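Local coordinates for cytoplasmic protein (Cryptococcus neoformans var. grubii serotype A, PDB 7LPQ) that probably hydrolyses the beta-glucosidic bond of steryl glucosides, as a glycosyl hydrolase family 5 enzyme, at residues A[95-100]-A[667-672]; A[106-111]-A[119-124]. All coordinates share one frame; numbering follows the deposited sequence.

Interaction 1 (A[95-100]-A[667-672]); sequences GYNLLR and RPYPVA
Only one hydrogen bond joins these segments: the phenol of Tyr669 donates from OH to the carbonyl O of Gly95 over 2.8 Å. The approach is nearly head-on to the carbonyl, with a C=O to donor angle of 162°. The acceptor lies in the ring plane, at the edge, 3.4 Å from Tyr669 CE1. The carbonyl O of Arg667, two residues before Tyr669 in the chain, lies in that plane at the edge as well. Gly95 ends a helix in a Schellman motif with a positive phi, a backbone shape that suits glycine and leaves no CB on the side facing the tyrosine.

The remaining contacts are close approaches without a bond. The hydroxyl of Tyr669 rests over the flat of the Asn97 carboxamide, 3.3 Å from each of CG, OD1 and ND2, with the amide and ring planes 73° apart. Asn97 CG lies between its backbone N and carbonyl carbon (chi1 51°), which puts the amide in front of the phenol. Its hydrogen bonds go to strand 35-43 instead, OD1 taking the backbone N of Arg39 and ND2 giving to the O of Val37, and this pair fixes the rotation of the amide. Beyond the tyrosine, Val671 CB comes to 4.2 Å from Asn97 ND2, a plain van der Waals contact, beside a classic beta bulge that Val671 and Ala672 form opposite Glu708.

Strand 35-43 pairs with both sides, parallel to 98-104 and antiparallel to 669-673. The contact thus belongs to the junction where the C-terminal beta domain of this family 5 hydrolase docks on the helix-to-strand entry of its TIM barrel.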
loop_
_atom_site.group_PDB
_atom_site.type_symbol
_atom_site.label_atom_id
_atom_site.label_comp_id
_atom_site.label_asym_id
_atom_site.label_seq_id
_atom_site.Cartn_x
_atom_site.Cartn_y
_atom_site.Cartn_z
ATOM N N GLY A 95 10.540 18.064 0.432
ATOM C CA GLY A 95 11.753 17.278 0.348
ATOM C C GLY A 95 11.600 15.878 -0.202
ATOM O O GLY A 95 12.567 15.106 -0.159
ATOM N N TYR A 96 10.433 15.522 -0.724
ATOM C CA TYR A 96 10.218 14.168 -1.206
ATOM C C TYR A 96 10.840 13.978 -2.587
ATOM O O TYR A 96 10.816 14.879 -3.429
ATOM C CB TYR A 96 8.723 13.854 -1.245
ATOM C CG TYR A 96 8.055 13.867 0.121
ATOM C CD1 TYR A 96 8.756 13.498 1.265
ATOM C CD2 TYR A 96 6.728 14.246 0.263
ATOM C CE1 TYR A 96 8.150 13.503 2.520
ATOM C CE2 TYR A 96 6.109 14.250 1.511
ATOM C CZ TYR A 96 6.829 13.881 2.635
ATOM O OH TYR A 96 6.230 13.886 3.866
ATOM N N ASN A 97 11.410 12.795 -2.804
ATOM C CA ASN A 97 11.990 12.416 -4.083
ATOM C C ASN A 97 11.376 11.140 -4.643
ATOM O O ASN A 97 11.898 10.592 -5.622
ATOM C CB ASN A 97 13.506 12.240 -3.942
ATOM C CG ASN A 97 13.885 11.340 -2.791
ATOM O OD1 ASN A 97 13.026 10.716 -2.176
ATOM N ND2 ASN A 97 15.177 11.272 -2.483
ATOM N N LEU A 98 10.283 10.653 -4.048
ATOM C CA LEU A 98 9.721 9.356 -4.383
ATOM C C LEU A 98 8.204 9.425 -4.442
ATOM O O LEU A 98 7.569 10.094 -3.629
ATOM C CB LEU A 98 10.139 8.301 -3.357
ATOM C CG LEU A 98 9.496 6.928 -3.498
ATOM C CD1 LEU A 98 9.961 6.236 -4.765
ATOM C CD2 LEU A 98 9.810 6.076 -2.251
ATOM N N LEU A 99 7.635 8.727 -5.417
ATOM C CA LEU A 99 6.189 8.570 -5.520
ATOM C C LEU A 99 5.890 7.117 -5.855
ATOM O O LEU A 99 6.410 6.582 -6.837
ATOM C CB LEU A 99 5.591 9.497 -6.581
ATOM C CG LEU A 99 5.879 10.992 -6.440
ATOM C CD1 LEU A 99 5.523 11.708 -7.744
ATOM C CD2 LEU A 99 5.124 11.603 -5.272
ATOM N N ARG A 100 5.076 6.475 -5.030
ATOM C CA ARG A 100 4.493 5.181 -5.357
ATOM C C ARG A 100 3.221 5.482 -6.132
ATOM O O ARG A 100 2.241 5.962 -5.554
ATOM C CB ARG A 100 4.218 4.375 -4.091
ATOM C CG ARG A 100 3.705 2.957 -4.336
ATOM C CD ARG A 100 3.878 2.096 -3.113
ATOM N NE ARG A 100 3.264 0.773 -3.241
ATOM C CZ ARG A 100 2.076 0.434 -2.735
ATOM N NH1 ARG A 100 1.340 1.326 -2.083
ATOM N NH2 ARG A 100 1.619 -0.805 -2.885
ATOM N N ARG A 667 10.498 16.156 7.258
ATOM C CA ARG A 667 11.599 15.965 8.187
ATOM C C ARG A 667 12.929 16.069 7.455
ATOM O O ARG A 667 12.996 15.823 6.242
ATOM C CB ARG A 667 11.512 14.589 8.876
ATOM C CG ARG A 667 10.088 14.120 9.199
ATOM C CD ARG A 667 10.010 12.597 9.277
ATOM N NE ARG A 667 10.905 12.057 10.295
ATOM C CZ ARG A 667 10.640 12.047 11.599
ATOM N NH1 ARG A 667 9.497 12.546 12.053
ATOM N NH2 ARG A 667 11.518 11.533 12.452
ATOM N N PRO A 668 13.995 16.433 8.165
ATOM C CA PRO A 668 15.330 16.370 7.563
ATOM C C PRO A 668 15.761 14.930 7.347
ATOM O O PRO A 668 15.428 14.033 8.122
ATOM C CB PRO A 668 16.220 17.068 8.597
ATOM C CG PRO A 668 15.509 16.846 9.906
ATOM C CD PRO A 668 14.037 16.874 9.579
ATOM N N TYR A 669 16.502 14.704 6.269
ATOM C CA TYR A 669 17.024 13.376 5.981
ATOM C C TYR A 669 18.063 13.488 4.871
ATOM O O TYR A 669 18.050 14.454 4.104
ATOM C CB TYR A 669 15.903 12.406 5.576
ATOM C CG TYR A 669 15.435 12.530 4.134
ATOM C CD1 TYR A 669 14.500 13.483 3.765
ATOM C CD2 TYR A 669 15.913 11.670 3.159
ATOM C CE1 TYR A 669 14.059 13.585 2.461
ATOM C CE2 TYR A 669 15.482 11.757 1.850
ATOM C CZ TYR A 669 14.550 12.716 1.503
ATOM O OH TYR A 669 14.115 12.799 0.199
ATOM N N PRO A 670 18.960 12.504 4.766
ATOM C CA PRO A 670 20.003 12.555 3.739
ATOM C C PRO A 670 19.586 11.897 2.435
ATOM O O PRO A 670 19.430 10.674 2.376
ATOM C CB PRO A 670 21.162 11.801 4.406
ATOM C CG PRO A 670 20.480 10.770 5.230
ATOM C CD PRO A 670 19.137 11.343 5.661
ATOM N N VAL A 671 19.425 12.693 1.374
ATOM C CA VAL A 671 18.967 12.132 0.108
ATOM C C VAL A 671 20.056 11.275 -0.524
ATOM O O VAL A 671 19.770 10.229 -1.116
ATOM C CB VAL A 671 18.502 13.252 -0.841
ATOM C CG1 VAL A 671 17.388 14.062 -0.190
ATOM C CG2 VAL A 671 19.656 14.159 -1.214
ATOM N N ALA A 672 21.317 11.691 -0.405
ATOM C CA ALA A 672 22.435 10.958 -0.989
ATOM C C ALA A 672 23.650 11.124 -0.089
ATOM O O ALA A 672 23.911 12.222 0.412
ATOM C CB ALA A 672 22.746 11.448 -2.407
#

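Interaction 2 (A[106-111]-A[119-124]); sequences ESLEHA and AYMDYI
Tyr120 reaches from its helix across to Ser107, the CD2-CE2 side of its ring against the serine side chain and carbonyl. Its CB points toward the short, weakly bonded helix 105-109, and CB and CG both lie 4.1 Å from the carbonyl O of Ser107. With CG anti to the backbone N (chi1 -174°), the CD2-CE2 side of the ring is laid against Ser107. CD2 closes to 3.6 Å from that same O, while Leu108 CD2 borders the ring at its edge. CE2 makes the tightest approach, 3.2 Å from Ser107 OG and 3.4 Å from Ser107 CB. CZ is already drawing away, and at the tip OH bonds to the O of Lys75. Ser107 OG is hydrogen-bonded to the O of Thr104; toward the ring carbon CE2 it makes only a close van der Waals contact. One face of the ring carries Ile124 CG1 from the next turn of its own helix, 4.1 Å above the plane and offset toward the rim.

Alongside, Leu108 supplies the apolar half. Its CD2 touches Met121 CG at 3.9 Å, the two side chains crossing at about a right angle, and comes to 4.5 Å from Ile124 CD1. Phe103 and Tyr101 of strand 98-104 lie against Leu108 and Ile124 respectively, and Leu247 of helix 232-254 against Met121.

Asp117 backs the turn between the helices, bonding the N of Tyr120 and NE2 of His110. This is the beta-alpha connection of a TIM barrel: strand 98-104 runs into a short helix that packs on helix 118-133, which crosses over to the parallel strand 137-143.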
loop_
_atom_site.group_PDB
_atom_site.type_symbol
_atom_site.label_atom_id
_atom_site.label_comp_id
_atom_site.label_asym_id
_atom_site.label_seq_id
_atom_site.Cartn_x
_atom_site.Cartn_y
_atom_site.Cartn_z
ATOM N N GLU A 106 -8.931 -2.210 -12.820
ATOM C CA GLU A 106 -10.190 -1.705 -13.357
ATOM C C GLU A 106 -9.941 -0.560 -14.331
ATOM O O GLU A 106 -10.479 -0.543 -15.444
ATOM C CB GLU A 106 -11.104 -1.249 -12.216
ATOM C CG GLU A 106 -12.366 -0.534 -12.683
ATOM C CD GLU A 106 -13.290 -0.110 -11.548
ATOM O OE1 GLU A 106 -14.460 0.181 -11.833
ATOM O OE2 GLU A 106 -12.849 -0.053 -10.378
ATOM N N SER A 107 -9.125 0.413 -13.924
ATOM C CA SER A 107 -8.911 1.588 -14.751
ATOM C C SER A 107 -8.269 1.242 -16.090
ATOM O O SER A 107 -8.333 2.052 -17.023
ATOM C CB SER A 107 -8.048 2.599 -13.996
ATOM O OG SER A 107 -6.714 2.130 -13.877
ATOM N N LEU A 108 -7.670 0.061 -16.212
ATOM C CA LEU A 108 -7.043 -0.352 -17.459
ATOM C C LEU A 108 -7.942 -1.207 -18.345
ATOM O O LEU A 108 -7.818 -1.138 -19.572
ATOM C CB LEU A 108 -5.757 -1.139 -17.178
ATOM C CG LEU A 108 -4.655 -0.442 -16.394
ATOM C CD1 LEU A 108 -3.463 -1.380 -16.217
ATOM C CD2 LEU A 108 -4.229 0.835 -17.080
ATOM N N GLU A 109 -8.841 -2.007 -17.768
ATOM C CA GLU A 109 -9.536 -3.055 -18.511
ATOM C C GLU A 109 -11.006 -3.133 -18.111
ATOM O O GLU A 109 -11.590 -4.218 -18.034
ATOM C CB GLU A 109 -8.845 -4.403 -18.299
ATOM C CG GLU A 109 -9.062 -5.425 -19.410
ATOM C CD GLU A 109 -8.268 -6.697 -19.190
ATOM O OE1 GLU A 109 -7.611 -6.811 -18.139
ATOM O OE2 GLU A 109 -8.291 -7.583 -20.067
ATOM N N HIS A 110 -11.636 -1.980 -17.879
ATOM C CA HIS A 110 -13.025 -1.975 -17.428
ATOM C C HIS A 110 -14.001 -2.301 -18.558
ATOM O O HIS A 110 -15.020 -2.963 -18.330
ATOM C CB HIS A 110 -13.368 -0.619 -16.819
ATOM C CG HIS A 110 -13.064 0.545 -17.713
ATOM N ND1 HIS A 110 -14.005 1.114 -18.543
ATOM C CD2 HIS A 110 -11.924 1.255 -17.896
ATOM C CE1 HIS A 110 -13.459 2.122 -19.200
ATOM N NE2 HIS A 110 -12.195 2.226 -18.828
ATOM N N ALA A 111 -13.715 -1.849 -19.781
ATOM C CA ALA A 111 -14.641 -2.081 -20.887
ATOM C C ALA A 111 -14.905 -3.570 -21.086
ATOM O O ALA A 111 -16.026 -3.972 -21.425
ATOM C CB ALA A 111 -14.092 -1.455 -22.177
ATOM N N ALA A 119 -6.511 5.497 -23.572
ATOM C CA ALA A 119 -6.523 6.918 -23.235
ATOM C C ALA A 119 -6.059 7.140 -21.801
ATOM O O ALA A 119 -5.319 8.095 -21.525
ATOM C CB ALA A 119 -7.926 7.498 -23.449
ATOM N N TYR A 120 -6.471 6.260 -20.875
ATOM C CA TYR A 120 -6.064 6.432 -19.483
ATOM C C TYR A 120 -4.590 6.095 -19.268
ATOM O O TYR A 120 -3.954 6.665 -18.372
ATOM C CB TYR A 120 -6.929 5.579 -18.551
ATOM C CG TYR A 120 -6.645 5.824 -17.093
ATOM C CD1 TYR A 120 -6.856 7.075 -16.531
ATOM C CD2 TYR A 120 -6.144 4.817 -16.281
ATOM C CE1 TYR A 120 -6.588 7.313 -15.200
ATOM C CE2 TYR A 120 -5.874 5.042 -14.953
ATOM C CZ TYR A 120 -6.098 6.292 -14.412
ATOM O OH TYR A 120 -5.823 6.526 -13.076
ATOM N N MET A 121 -4.034 5.162 -20.056
ATOM C CA MET A 121 -2.606 4.886 -19.947
ATOM C C MET A 121 -1.778 6.029 -20.521
ATOM O O MET A 121 -0.665 6.292 -20.041
ATOM C CB MET A 121 -2.240 3.615 -20.700
ATOM C CG MET A 121 -3.150 2.430 -20.495
ATOM S SD MET A 121 -2.189 0.950 -20.945
ATOM C CE MET A 121 -3.426 -0.131 -21.584
ATOM N N ASP A 122 -2.296 6.695 -21.559
ATOM C CA ASP A 122 -1.657 7.908 -22.041
ATOM C C ASP A 122 -1.710 8.996 -20.973
ATOM O O ASP A 122 -0.744 9.745 -20.782
ATOM C CB ASP A 122 -2.335 8.367 -23.321
ATOM C CG ASP A 122 -2.067 7.433 -24.499
ATOM O OD1 ASP A 122 -1.121 6.613 -24.412
ATOM O OD2 ASP A 122 -2.803 7.527 -25.504
ATOM N N TYR A 123 -2.836 9.086 -20.253
ATOM C CA TYR A 123 -2.923 10.013 -19.128
ATOM C C TYR A 123 -1.882 9.680 -18.066
ATOM O O TYR A 123 -1.242 10.576 -17.503
ATOM C CB TYR A 123 -4.324 9.979 -18.518
ATOM C CG TYR A 123 -4.359 10.592 -17.143
ATOM C CD1 TYR A 123 -4.450 11.974 -16.986
ATOM C CD2 TYR A 123 -4.266 9.805 -16.005
ATOM C CE1 TYR A 123 -4.460 12.548 -15.724
ATOM C CE2 TYR A 123 -4.284 10.369 -14.747
ATOM C CZ TYR A 123 -4.379 11.738 -14.612
ATOM O OH TYR A 123 -4.382 12.309 -13.359
ATOM N N ILE A 124 -1.707 8.393 -17.769
ATOM C CA ILE A 124 -0.685 7.984 -16.813
ATOM C C ILE A 124 0.688 8.414 -17.299
ATOM O O ILE A 124 1.512 8.914 -16.522
ATOM C CB ILE A 124 -0.762 6.462 -16.579
ATOM C CG1 ILE A 124 -2.051 6.122 -15.828
ATOM C CG2 ILE A 124 0.463 5.957 -15.811
ATOM C CD1 ILE A 124 -2.304 4.626 -15.666
#

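Overall arrangement
From the N terminus, the chain leaves helix 83-93 at Gly95 and enters strand 98-104, so interaction 1 begins at the foot of that strand and interaction 2 just past its far end. Interaction 2 closes first, a short loop in which the chain turns back within one barrel connection. Interaction 1 closes only some 540 residues later, when the chain, passing into the C-terminal domain, comes back to the foot of strand 98-104 at 667-672; the small loop lies wholly within the large one and the two do not cross. The centres of interactions 1 and 2 are about 29 Å apart. One ties helices of the barrel together locally; the other fastens the C-terminal beta domain to the barrel.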